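PDB 3C2G: Sys-1 protein from Caenorhabditis elegans, which is a beta-catenin that binds the TCF transcription factor POP-1 and activates or represses target genes in the Wnt signaling asymmetry pathway. Local coordinates for residues N351-A354 with H358-D361; E459-I464 with C499-W504; S377-L382 with A388-R393. All coordinates share one frame; numbering follows the deposited sequence.

Contact 1: N351-A354 with H358-D361; sequences NVVA and HVKD
V359 sets one methyl, CG1, against V352 and V353. CG1 stands anti to the V359 backbone N (chi1 174°), and from there it rests on the carbonyl O of V352 at 3.5 Å and on CA of V353 at 3.9 Å. The V352 side chain meets it at about a right angle, CG1 to CG1 of V359 at 4.2 Å; CG1 of V352 stands between the V352 backbone N and carbonyl carbon (chi1 82°). CG1 of V353 meets the same V359 methyl at 4.3 Å. K360 packs beside it on V353: its chain, bent at three successive torsions, lays CG against CB of V353 at 4.0 Å and CD over the V353 carbonyl O at 3.4 Å. The lysine thus packs with its methylenes, while NZ leaves the contact for an acidic side chain of the bound POP-1 peptide, a separate chain, with which it forms a salt bridge. The contact closes the short connection between helix 339-352 and helix 357-365, with L322 touching V352 and V359 and helix 388-409 lying against V353 and K360 through T404, N407 and F408.

Contact 2: E459-I464 with C499-W504; sequences ELRSTI and CAAYSW
R461 and W504 reach each other through different first torsions. In R461, CG lies anti to the carbonyl carbon (chi1 -65°) and the chain then runs extended to NE, carrying the guanidinium across to helix 494-507; in W504, CG lies anti to the backbone N (chi1 172°), which swings the indole out to meet it. The result is a cation-pi pair in which NH1 sits over the indole face, 3.1 Å above the plane and over its centre. CD2 of W504 is the ring atom nearest to NH1, at 3.2 Å. Guanidinium and indole are 78° apart, so the arginine presents an edge to the face and does not stack flat on it. Further back along the chain, CD of R461 rests on CZ3 of W504 at 3.9 Å, and on its way it passes CB of A501 at 4.5 Å. This joins helix 457-472 to helix 494-507 within the all-helical armadillo domain, where the backbones are nearest at R461 and A501, 7.2 Å between their CA atoms; the small A501 side chain is consistent with this. The other nitrogens of the guanidinium are engaged elsewhere: NE bonds the carbonyl of C446 and NH2 that of C449, which fixes the rotation that leaves NH1 facing the indole. Within helix 457-472, E459 O is gripped twice, by OG1 of T463 at 2.7 Å and by the T463 backbone N at 3.1 Å, from opposite faces of its plane. OE2 of E459 forms a salt bridge with a basic side chain of the bound POP-1 peptide.

Contact 3: S377-L382 with A388-R393; sequences SKYPRL and APKRNR
L382 and R391 form the close-packed half of this contact, in which a loop of the armadillo domain folds back on the first turns of helix 388-409, the helix it leads into. The carbonyl O of L382 sits against the aliphatic part of the arginine, 3.2 Å from CD and 3.8 Å from CG of R391. CG of R391 is anti to the backbone N, and the chain bends at its third torsion (chi3 65°), so that CD turns its side to the loop while the guanidinium carries on past it. There NH1 bonds the carbonyl of L385 in the connecting loop and NE bonds OG1 of T454, and these two partners settle how the charged group is turned. The leucine side chain lies on the same arginine, CD2 of L382 to CG of R391 at 4.4 Å, with the R391 carbonyl O at 4.2 Å from that methyl. Beyond the arginine, L382 is buried among V394, C446, L457 and L460, an apolar pocket built by three helices.

The other half is looser. K390 is partly exposed, and its long chain reaches out from the helix toward the loop and brings NZ to the edge of the Y379 ring, near the ring plane, at 4.3 Å from CE1. At this distance it is a loose approach to the ring edge; the polar partner of NZ is D339, with which it forms a salt bridge. The tyrosine itself is buried on V394 and I397, while CG of the exposed neighbour K378 lies 3.7 Å above one face of its ring, toward the rim. D339 serves both side chains with separate oxygens: OD2 pairs with NZ of K390, and OD1 is hydrogen-bonded to OH of Y379.

All three contacts are largely buried, but they differ in what faces what. Contact 1 is made by valines and lysine methylenes at a helix-to-helix turn, and all four touching residues are buried; contacts 2 and 3 each turn on an arginine whose aliphatic part packs across the contact while guanidinium nitrogens bond elsewhere, and each includes a partly exposed partner, W504 or K390. Contact 2 alone pairs charge with an aromatic face. Helix 388-409 connects them: it holds one half of contact 3, and its side chains border both others. Contacts 2 and 3 touch directly, CD2 of L460 on CD1 of L382 at 3.9 Å, whereas contact 1 stays about 9 Å from contact 2 between nearest atoms.

Contact 1: N351-A354 with H358-D361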
ATOM      1  N   ASN A 351     -11.578   6.240  -4.080  1.00 28.04           N
ATOM      2  CA  ASN A 351     -11.650   6.832  -2.742  1.00 26.92           C
ATOM      3  C   ASN A 351     -11.836   8.343  -2.752  1.00 26.96           C
ATOM      4  O   ASN A 351     -12.561   8.882  -1.916  1.00 27.06           O
ATOM      5  CB  ASN A 351     -10.416   6.498  -1.905  1.00 26.68           C
ATOM      6  CG  ASN A 351     -10.369   5.048  -1.474  1.00 26.38           C
ATOM      7  OD1 ASN A 351     -11.395   4.391  -1.331  1.00 26.50           O
ATOM      8  ND2 ASN A 351      -9.158   4.539  -1.262  1.00 27.27           N
ATOM      9  N   VAL A 352     -11.179   9.035  -3.679  1.00 27.21           N
ATOM     10  CA  VAL A 352     -11.195  10.497  -3.640  1.00 27.16           C
ATOM     11  C   VAL A 352     -12.597  11.047  -3.947  1.00 28.48           C
ATOM     12  O   VAL A 352     -12.978  12.074  -3.391  1.00 29.09           O
ATOM     13  CB  VAL A 352     -10.113  11.149  -4.543  1.00 26.54           C
ATOM     14  CG1 VAL A 352     -10.556  11.226  -6.006  1.00 25.41           C
ATOM     15  CG2 VAL A 352      -9.753  12.532  -4.045  1.00 26.24           C
ATOM     16  N   VAL A 353     -13.351  10.370  -4.820  1.00 28.05           N
ATOM     17  CA  VAL A 353     -14.678  10.848  -5.178  1.00 28.34           C
ATOM     18  C   VAL A 353     -15.681  10.503  -4.094  1.00 29.74           C
ATOM     19  O   VAL A 353     -16.744  11.109  -4.031  1.00 30.68           O
ATOM     20  CB  VAL A 353     -15.194  10.317  -6.555  1.00 28.38           C
ATOM     21  CG1 VAL A 353     -14.231  10.674  -7.682  1.00 27.92           C
ATOM     22  CG2 VAL A 353     -15.475   8.809  -6.522  1.00 26.00           C
ATOM     23  N   ALA A 354     -15.354   9.527  -3.245  1.00 30.43           N
ATOM     24  CA  ALA A 354     -16.319   9.033  -2.252  1.00 30.48           C
ATOM     25  C   ALA A 354     -16.726  10.126  -1.267  1.00 31.02           C
ATOM     26  O   ALA A 354     -15.865  10.731  -0.630  1.00 30.80           O
ATOM     27  CB  ALA A 354     -15.766   7.841  -1.522  1.00 29.76           C
ATOM     28  N   HIS A 358     -18.545  17.966  -4.898  1.00 30.39           N
ATOM     29  CA  HIS A 358     -17.682  18.850  -5.704  1.00 29.67           C
ATOM     30  C   HIS A 358     -16.519  18.104  -6.393  1.00 29.21           C
ATOM     31  O   HIS A 358     -16.137  18.459  -7.508  1.00 29.30           O
ATOM     32  CB  HIS A 358     -17.178  20.037  -4.875  1.00 29.57           C
ATOM     33  CG  HIS A 358     -16.227  19.655  -3.782  1.00 33.59           C
ATOM     34  ND1 HIS A 358     -16.643  19.061  -2.607  1.00 35.39           N
ATOM     35  CD2 HIS A 358     -14.879  19.775  -3.687  1.00 31.54           C
ATOM     36  CE1 HIS A 358     -15.592  18.831  -1.837  1.00 32.32           C
ATOM     37  NE2 HIS A 358     -14.513  19.258  -2.468  1.00 31.22           N
ATOM     38  N   VAL A 359     -15.995  17.056  -5.748  1.00 28.77           N
ATOM     39  CA  VAL A 359     -14.931  16.225  -6.345  1.00 28.92           C
ATOM     40  C   VAL A 359     -15.475  15.355  -7.479  1.00 29.26           C
ATOM     41  O   VAL A 359     -14.850  15.228  -8.537  1.00 29.46           O
ATOM     42  CB  VAL A 359     -14.172  15.367  -5.278  1.00 28.79           C
ATOM     43  CG1 VAL A 359     -13.206  14.431  -5.938  1.00 28.28           C
ATOM     44  CG2 VAL A 359     -13.427  16.264  -4.287  1.00 26.78           C
ATOM     45  N   LYS A 360     -16.642  14.757  -7.258  1.00 29.99           N
ATOM     46  CA  LYS A 360     -17.369  14.088  -8.337  1.00 30.00           C
ATOM     47  C   LYS A 360     -17.556  15.034  -9.528  1.00 30.52           C
ATOM     48  O   LYS A 360     -17.376  14.633 -10.690  1.00 30.50           O
ATOM     49  CB  LYS A 360     -18.721  13.600  -7.829  1.00 29.82           C
ATOM     50  CG  LYS A 360     -18.659  12.265  -7.137  1.00 30.12           C
ATOM     51  CD  LYS A 360     -19.377  12.285  -5.816  1.00 30.24           C
ATOM     52  CE  LYS A 360     -20.403  11.189  -5.776  1.00 31.31           C
ATOM     53  NZ  LYS A 360     -20.536  10.516  -4.456  1.00 30.85           N
ATOM     54  N   ASP A 361     -17.896  16.294  -9.244  1.00 31.01           N
ATOM     55  CA  ASP A 361     -18.132  17.260 -10.320  1.00 32.25           C
ATOM     56  C   ASP A 361     -16.863  17.500 -11.128  1.00 32.16           C
ATOM     57  O   ASP A 361     -16.896  17.512 -12.367  1.00 32.84           O
ATOM     58  CB  ASP A 361     -18.705  18.580  -9.788  1.00 33.45           C
ATOM     59  CG  ASP A 361     -20.154  18.452  -9.305  0.50 34.74           C
ATOM     60  OD1 ASP A 361     -20.885  17.548  -9.772  0.50 38.06           O
ATOM     61  OD2 ASP A 361     -20.568  19.269  -8.454  0.50 36.15           O
TER

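Contact 2: E459-I464 with C499-W504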
ATOM      1  N   GLU A 459     -14.760 -10.154  -4.591  1.00 33.79           N
ATOM      2  CA  GLU A 459     -15.077  -8.760  -4.369  1.00 33.65           C
ATOM      3  C   GLU A 459     -15.455  -8.107  -5.688  1.00 32.79           C
ATOM      4  O   GLU A 459     -16.286  -7.200  -5.710  1.00 33.35           O
ATOM      5  CB  GLU A 459     -13.888  -8.041  -3.725  1.00 33.75           C
ATOM      6  CG  GLU A 459     -14.197  -6.620  -3.234  1.00 36.31           C
ATOM      7  CD  GLU A 459     -13.038  -5.944  -2.507  0.50 35.33           C
ATOM      8  OE1 GLU A 459     -12.238  -6.640  -1.833  0.50 35.33           O
ATOM      9  OE2 GLU A 459     -12.946  -4.696  -2.603  0.50 37.92           O
ATOM     10  N   LEU A 460     -14.850  -8.575  -6.780  1.00 31.24           N
ATOM     11  CA  LEU A 460     -15.202  -8.117  -8.112  1.00 30.28           C
ATOM     12  C   LEU A 460     -16.649  -8.472  -8.490  1.00 30.60           C
ATOM     13  O   LEU A 460     -17.371  -7.642  -9.021  1.00 30.63           O
ATOM     14  CB  LEU A 460     -14.245  -8.683  -9.162  1.00 29.57           C
ATOM     15  CG  LEU A 460     -14.600  -8.332 -10.618  1.00 29.74           C
ATOM     16  CD1 LEU A 460     -14.608  -6.816 -10.866  1.00 27.42           C
ATOM     17  CD2 LEU A 460     -13.678  -9.013 -11.600  1.00 29.51           C
ATOM     18  N   ARG A 461     -17.057  -9.707  -8.228  1.00 31.17           N
ATOM     19  CA  ARG A 461     -18.386 -10.180  -8.613  1.00 31.31           C
ATOM     20  C   ARG A 461     -19.456  -9.517  -7.767  1.00 31.61           C
ATOM     21  O   ARG A 461     -20.536  -9.216  -8.241  1.00 32.57           O
ATOM     22  CB  ARG A 461     -18.468 -11.708  -8.518  1.00 31.02           C
ATOM     23  CG  ARG A 461     -17.551 -12.378  -9.513  1.00 30.82           C
ATOM     24  CD  ARG A 461     -17.583 -13.886  -9.486  1.00 30.53           C
ATOM     25  NE  ARG A 461     -17.014 -14.352 -10.745  1.00 33.25           N
ATOM     26  CZ  ARG A 461     -16.788 -15.619 -11.069  1.00 32.37           C
ATOM     27  NH1 ARG A 461     -17.064 -16.599 -10.214  1.00 32.73           N
ATOM     28  NH2 ARG A 461     -16.275 -15.898 -12.260  1.00 29.23           N
ATOM     29  N   SER A 462     -19.134  -9.259  -6.515  1.00 31.38           N
ATOM     30  CA  SER A 462     -20.041  -8.542  -5.656  1.00 30.97           C
ATOM     31  C   SER A 462     -20.240  -7.111  -6.166  1.00 30.78           C
ATOM     32  O   SER A 462     -21.367  -6.613  -6.189  1.00 31.36           O
ATOM     33  CB  SER A 462     -19.493  -8.540  -4.234  1.00 30.81           C
ATOM     34  OG  SER A 462     -20.421  -7.970  -3.342  1.00 31.30           O
ATOM     35  N   THR A 463     -19.149  -6.471  -6.591  1.00 29.88           N
ATOM     36  CA  THR A 463     -19.162  -5.074  -7.053  1.00 28.84           C
ATOM     37  C   THR A 463     -19.885  -4.939  -8.393  1.00 28.68           C
ATOM     38  O   THR A 463     -20.558  -3.946  -8.650  1.00 28.36           O
ATOM     39  CB  THR A 463     -17.715  -4.515  -7.176  1.00 28.68           C
ATOM     40  OG1 THR A 463     -17.060  -4.624  -5.909  1.00 29.43           O
ATOM     41  CG2 THR A 463     -17.701  -3.054  -7.602  1.00 27.22           C
ATOM     42  N   ILE A 464     -19.745  -5.947  -9.243  1.00 28.90           N
ATOM     43  CA  ILE A 464     -20.425  -5.954 -10.529  1.00 29.02           C
ATOM     44  C   ILE A 464     -21.947  -5.995 -10.344  1.00 30.15           C
ATOM     45  O   ILE A 464     -22.674  -5.275 -11.036  1.00 30.28           O
ATOM     46  CB  ILE A 464     -19.974  -7.127 -11.396  1.00 28.76           C
ATOM     47  CG1 ILE A 464     -18.538  -6.902 -11.880  1.00 27.54           C
ATOM     48  CG2 ILE A 464     -20.918  -7.306 -12.585  1.00 28.01           C
ATOM     49  CD1 ILE A 464     -17.917  -8.121 -12.531  1.00 25.68           C
ATOM     50  N   CYS A 499     -26.821 -16.094 -12.148  1.00 33.49           N
ATOM     51  CA  CYS A 499     -27.054 -17.410 -11.540  1.00 34.26           C
ATOM     52  C   CYS A 499     -25.772 -18.228 -11.410  1.00 33.44           C
ATOM     53  O   CYS A 499     -25.613 -18.969 -10.458  1.00 34.39           O
ATOM     54  CB  CYS A 499     -28.120 -18.192 -12.319  1.00 34.72           C
ATOM     55  SG  CYS A 499     -29.810 -17.507 -12.180  1.00 40.89           S
ATOM     56  N   ALA A 500     -24.856 -18.076 -12.356  1.00 32.67           N
ATOM     57  CA  ALA A 500     -23.563 -18.741 -12.272  1.00 32.84           C
ATOM     58  C   ALA A 500     -22.707 -18.221 -11.104  1.00 33.29           C
ATOM     59  O   ALA A 500     -22.028 -19.004 -10.434  1.00 33.32           O
ATOM     60  CB  ALA A 500     -22.825 -18.615 -13.570  1.00 32.45           C
ATOM     61  N   ALA A 501     -22.762 -16.917 -10.841  1.00 33.39           N
ATOM     62  CA  ALA A 501     -21.977 -16.343  -9.757  1.00 34.33           C
ATOM     63  C   ALA A 501     -22.541 -16.783  -8.416  1.00 35.70           C
ATOM     64  O   ALA A 501     -21.799 -17.065  -7.472  1.00 36.10           O
ATOM     65  CB  ALA A 501     -21.941 -14.844  -9.852  1.00 33.88           C
ATOM     66  N   TYR A 502     -23.861 -16.864  -8.356  1.00 36.35           N
ATOM     67  CA  TYR A 502     -24.567 -17.255  -7.151  1.00 37.37           C
ATOM     68  C   TYR A 502     -24.246 -18.709  -6.767  1.00 38.15           C
ATOM     69  O   TYR A 502     -23.996 -18.990  -5.601  1.00 37.57           O
ATOM     70  CB  TYR A 502     -26.059 -17.045  -7.385  1.00 37.26           C
ATOM     71  CG  TYR A 502     -26.973 -17.334  -6.233  1.00 36.92           C
ATOM     72  CD1 TYR A 502     -27.169 -16.403  -5.202  1.00 36.37           C
ATOM     73  CD2 TYR A 502     -27.686 -18.525  -6.192  1.00 37.24           C
ATOM     74  CE1 TYR A 502     -28.050 -16.680  -4.145  1.00 35.26           C
ATOM     75  CE2 TYR A 502     -28.562 -18.809  -5.150  1.00 36.27           C
ATOM     76  CZ  TYR A 502     -28.743 -17.893  -4.138  1.00 36.48           C
ATOM     77  OH  TYR A 502     -29.620 -18.225  -3.128  1.00 38.52           O
ATOM     78  N   SER A 503     -24.242 -19.608  -7.758  1.00 38.71           N
ATOM     79  CA  SER A 503     -23.816 -20.999  -7.572  1.00 39.33           C
ATOM     80  C   SER A 503     -22.370 -21.082  -7.110  1.00 39.63           C
ATOM     81  O   SER A 503     -22.057 -21.774  -6.152  1.00 40.66           O
ATOM     82  CB  SER A 503     -23.958 -21.781  -8.877  1.00 39.33           C
ATOM     83  OG  SER A 503     -25.316 -22.077  -9.143  1.00 41.61           O
ATOM     84  N   TRP A 504     -21.496 -20.361  -7.800  1.00 39.93           N
ATOM     85  CA  TRP A 504     -20.068 -20.345  -7.511  1.00 40.19           C
ATOM     86  C   TRP A 504     -19.760 -20.000  -6.057  1.00 40.73           C
ATOM     87  O   TRP A 504     -18.911 -20.638  -5.430  1.00 40.82           O
ATOM     88  CB  TRP A 504     -19.379 -19.349  -8.440  1.00 39.45           C
ATOM     89  CG  TRP A 504     -17.941 -19.092  -8.116  1.00 39.43           C
ATOM     90  CD1 TRP A 504     -16.870 -19.861  -8.472  1.00 38.22           C
ATOM     91  CD2 TRP A 504     -17.410 -17.977  -7.390  1.00 38.38           C
ATOM     92  NE1 TRP A 504     -15.710 -19.299  -8.009  1.00 38.61           N
ATOM     93  CE2 TRP A 504     -16.008 -18.142  -7.341  1.00 37.85           C
ATOM     94  CE3 TRP A 504     -17.983 -16.850  -6.783  1.00 37.75           C
ATOM     95  CZ2 TRP A 504     -15.168 -17.228  -6.705  1.00 37.95           C
ATOM     96  CZ3 TRP A 504     -17.147 -15.938  -6.150  1.00 37.58           C
ATOM     97  CH2 TRP A 504     -15.753 -16.135  -6.114  1.00 38.35           C
TER

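Contact 3: S377-L382 with A388-R393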
ATOM      1  N   SER A 377     -12.611  -1.763 -20.744  1.00 38.50           N
ATOM      2  CA  SER A 377     -12.688  -2.324 -22.108  1.00 39.95           C
ATOM      3  C   SER A 377     -11.384  -2.840 -22.703  1.00 40.98           C
ATOM      4  O   SER A 377     -11.412  -3.663 -23.617  1.00 40.72           O
ATOM      5  CB  SER A 377     -13.256  -1.293 -23.083  1.00 39.11           C
ATOM      6  OG  SER A 377     -14.585  -0.981 -22.748  1.00 40.11           O
ATOM      7  N   LYS A 378     -10.258  -2.337 -22.210  1.00 42.75           N
ATOM      8  CA  LYS A 378      -8.961  -2.646 -22.807  1.00 45.37           C
ATOM      9  C   LYS A 378      -8.445  -4.042 -22.447  1.00 46.34           C
ATOM     10  O   LYS A 378      -7.561  -4.559 -23.117  1.00 47.30           O
ATOM     11  CB  LYS A 378      -7.926  -1.572 -22.438  1.00 45.75           C
ATOM     12  CG  LYS A 378      -7.401  -1.691 -21.015  1.00 49.32           C
ATOM     13  CD  LYS A 378      -6.779  -0.393 -20.514  1.00 53.85           C
ATOM     14  CE  LYS A 378      -5.258  -0.426 -20.580  1.00 55.36           C
ATOM     15  NZ  LYS A 378      -4.707   0.879 -20.130  1.00 56.95           N
ATOM     16  N   TYR A 379      -8.995  -4.650 -21.400  1.00 47.72           N
ATOM     17  CA  TYR A 379      -8.498  -5.944 -20.924  1.00 49.01           C
ATOM     18  C   TYR A 379      -9.252  -7.123 -21.502  1.00 50.85           C
ATOM     19  O   TYR A 379     -10.458  -7.036 -21.740  1.00 51.32           O
ATOM     20  CB  TYR A 379      -8.520  -6.024 -19.393  1.00 48.04           C
ATOM     21  CG  TYR A 379      -7.604  -5.035 -18.739  1.00 46.51           C
ATOM     22  CD1 TYR A 379      -6.222  -5.194 -18.800  1.00 44.79           C
ATOM     23  CD2 TYR A 379      -8.116  -3.921 -18.075  1.00 44.52           C
ATOM     24  CE1 TYR A 379      -5.374  -4.276 -18.213  1.00 43.78           C
ATOM     25  CE2 TYR A 379      -7.277  -2.999 -17.489  1.00 43.77           C
ATOM     26  CZ  TYR A 379      -5.910  -3.185 -17.560  1.00 45.07           C
ATOM     27  OH  TYR A 379      -5.073  -2.274 -16.976  1.00 48.03           O
ATOM     28  N   PRO A 380      -8.546  -8.247 -21.706  1.00 52.55           N
ATOM     29  CA  PRO A 380      -9.227  -9.448 -22.165  1.00 53.92           C
ATOM     30  C   PRO A 380     -10.076 -10.016 -21.034  1.00 55.20           C
ATOM     31  O   PRO A 380     -10.035  -9.498 -19.916  1.00 55.67           O
ATOM     32  CB  PRO A 380      -8.074 -10.401 -22.494  1.00 53.64           C
ATOM     33  CG  PRO A 380      -6.958  -9.959 -21.634  1.00 53.42           C
ATOM     34  CD  PRO A 380      -7.101  -8.471 -21.509  1.00 52.79           C
ATOM     35  N   ARG A 381     -10.838 -11.063 -21.329  1.00 56.26           N
ATOM     36  CA  ARG A 381     -11.580 -11.770 -20.310  1.00 58.01           C
ATOM     37  C   ARG A 381     -10.589 -12.361 -19.318  1.00 58.25           C
ATOM     38  O   ARG A 381      -9.459 -12.694 -19.682  1.00 58.35           O
ATOM     39  CB  ARG A 381     -12.418 -12.884 -20.937  1.00 57.85           C
ATOM     40  CG  ARG A 381     -13.413 -12.438 -22.007  1.00 59.02           C
ATOM     41  CD  ARG A 381     -14.302 -13.619 -22.426  1.00 60.99           C
ATOM     42  NE  ARG A 381     -13.526 -14.851 -22.621  1.00 65.57           N
ATOM     43  CZ  ARG A 381     -13.071 -15.279 -23.799  1.00 66.85           C
ATOM     44  NH1 ARG A 381     -12.368 -16.405 -23.868  1.00 67.29           N
ATOM     45  NH2 ARG A 381     -13.317 -14.587 -24.908  1.00 66.76           N
ATOM     46  N   LEU A 382     -11.011 -12.493 -18.068  1.00 59.13           N
ATOM     47  CA  LEU A 382     -10.140 -13.021 -17.024  1.00 60.30           C
ATOM     48  C   LEU A 382      -9.664 -14.440 -17.318  1.00 61.65           C
ATOM     49  O   LEU A 382      -8.558 -14.814 -16.928  1.00 61.78           O
ATOM     50  CB  LEU A 382     -10.829 -12.962 -15.659  1.00 60.08           C
ATOM     51  CG  LEU A 382     -11.204 -11.570 -15.138  1.00 59.90           C
ATOM     52  CD1 LEU A 382     -12.078 -11.710 -13.896  1.00 60.13           C
ATOM     53  CD2 LEU A 382      -9.975 -10.703 -14.857  1.00 56.91           C
ATOM     54  N   ALA A 388      -1.031 -15.786 -12.768  1.00 59.85           N
ATOM     55  CA  ALA A 388      -1.895 -15.453 -11.639  1.00 58.49           C
ATOM     56  C   ALA A 388      -1.707 -14.022 -11.102  1.00 57.53           C
ATOM     57  O   ALA A 388      -2.696 -13.373 -10.761  1.00 57.51           O
ATOM     58  CB  ALA A 388      -1.730 -16.480 -10.512  1.00 58.39           C
ATOM     59  N   PRO A 389      -0.450 -13.532 -11.009  1.00 56.43           N
ATOM     60  CA  PRO A 389      -0.251 -12.164 -10.500  1.00 55.20           C
ATOM     61  C   PRO A 389      -0.944 -11.092 -11.347  1.00 53.30           C
ATOM     62  O   PRO A 389      -1.576 -10.189 -10.799  1.00 52.88           O
ATOM     63  CB  PRO A 389       1.273 -11.983 -10.559  1.00 55.24           C
ATOM     64  CG  PRO A 389       1.821 -13.366 -10.546  1.00 56.00           C
ATOM     65  CD  PRO A 389       0.837 -14.180 -11.323  1.00 56.34           C
ATOM     66  N   LYS A 390      -0.825 -11.211 -12.665  1.00 51.38           N
ATOM     67  CA  LYS A 390      -1.392 -10.248 -13.603  1.00 50.13           C
ATOM     68  C   LYS A 390      -2.929 -10.341 -13.683  1.00 48.51           C
ATOM     69  O   LYS A 390      -3.604  -9.314 -13.766  1.00 48.00           O
ATOM     70  CB  LYS A 390      -0.710 -10.388 -14.978  1.00 50.42           C
ATOM     71  CG  LYS A 390      -1.516  -9.949 -16.206  1.00 52.95           C
ATOM     72  CD  LYS A 390      -1.310  -8.480 -16.600  1.00 55.76           C
ATOM     73  CE  LYS A 390      -1.608  -8.285 -18.105  1.00 57.27           C
ATOM     74  NZ  LYS A 390      -2.042  -6.904 -18.496  1.00 56.87           N
ATOM     75  N   ARG A 391      -3.468 -11.559 -13.636  1.00 46.47           N
ATOM     76  CA  ARG A 391      -4.916 -11.776 -13.605  1.00 44.93           C
ATOM     77  C   ARG A 391      -5.545 -11.152 -12.361  1.00 43.24           C
ATOM     78  O   ARG A 391      -6.599 -10.528 -12.442  1.00 41.74           O
ATOM     79  CB  ARG A 391      -5.257 -13.262 -13.683  1.00 44.58           C
ATOM     80  CG  ARG A 391      -6.740 -13.561 -13.870  1.00 46.36           C
ATOM     81  CD  ARG A 391      -7.007 -15.032 -14.182  1.00 47.28           C
ATOM     82  NE  ARG A 391      -6.638 -15.900 -13.061  1.00 54.44           N
ATOM     83  CZ  ARG A 391      -5.596 -16.729 -13.050  1.00 55.48           C
ATOM     84  NH1 ARG A 391      -4.801 -16.836 -14.110  1.00 55.84           N
ATOM     85  NH2 ARG A 391      -5.351 -17.459 -11.970  1.00 56.70           N
ATOM     86  N   ASN A 392      -4.899 -11.300 -11.211  1.00 42.08           N
ATOM     87  CA  ASN A 392      -5.412 -10.640 -10.023  1.00 41.69           C
ATOM     88  C   ASN A 392      -5.373  -9.104 -10.131  1.00 41.09           C
ATOM     89  O   ASN A 392      -6.249  -8.420  -9.610  1.00 40.93           O
ATOM     90  CB  ASN A 392      -4.717 -11.127  -8.752  1.00 41.03           C
ATOM     91  CG  ASN A 392      -5.518 -10.804  -7.493  1.00 41.85           C
ATOM     92  OD1 ASN A 392      -6.568 -11.392  -7.238  1.00 41.95           O
ATOM     93  ND2 ASN A 392      -5.029  -9.859  -6.711  1.00 43.29           N
ATOM     94  N   ARG A 393      -4.374  -8.572 -10.830  1.00 40.55           N
ATOM     95  CA  ARG A 393      -4.237  -7.125 -10.983  1.00 40.54           C
ATOM     96  C   ARG A 393      -5.376  -6.535 -11.829  1.00 39.39           C
ATOM     97  O   ARG A 393      -6.001  -5.545 -11.443  1.00 38.81           O
ATOM     98  CB  ARG A 393      -2.867  -6.754 -11.576  1.00 40.93           C
ATOM     99  CG  ARG A 393      -2.229  -5.513 -10.961  1.00 43.63           C
ATOM    100  CD  ARG A 393      -2.061  -5.734  -9.454  1.00 50.66           C
ATOM    101  NE  ARG A 393      -1.262  -4.718  -8.758  1.00 53.16           N
ATOM    102  CZ  ARG A 393      -1.100  -4.679  -7.435  1.00 54.67           C
ATOM    103  NH1 ARG A 393      -1.679  -5.585  -6.647  1.00 52.52           N
ATOM    104  NH2 ARG A 393      -0.364  -3.720  -6.892  1.00 56.92           N
TER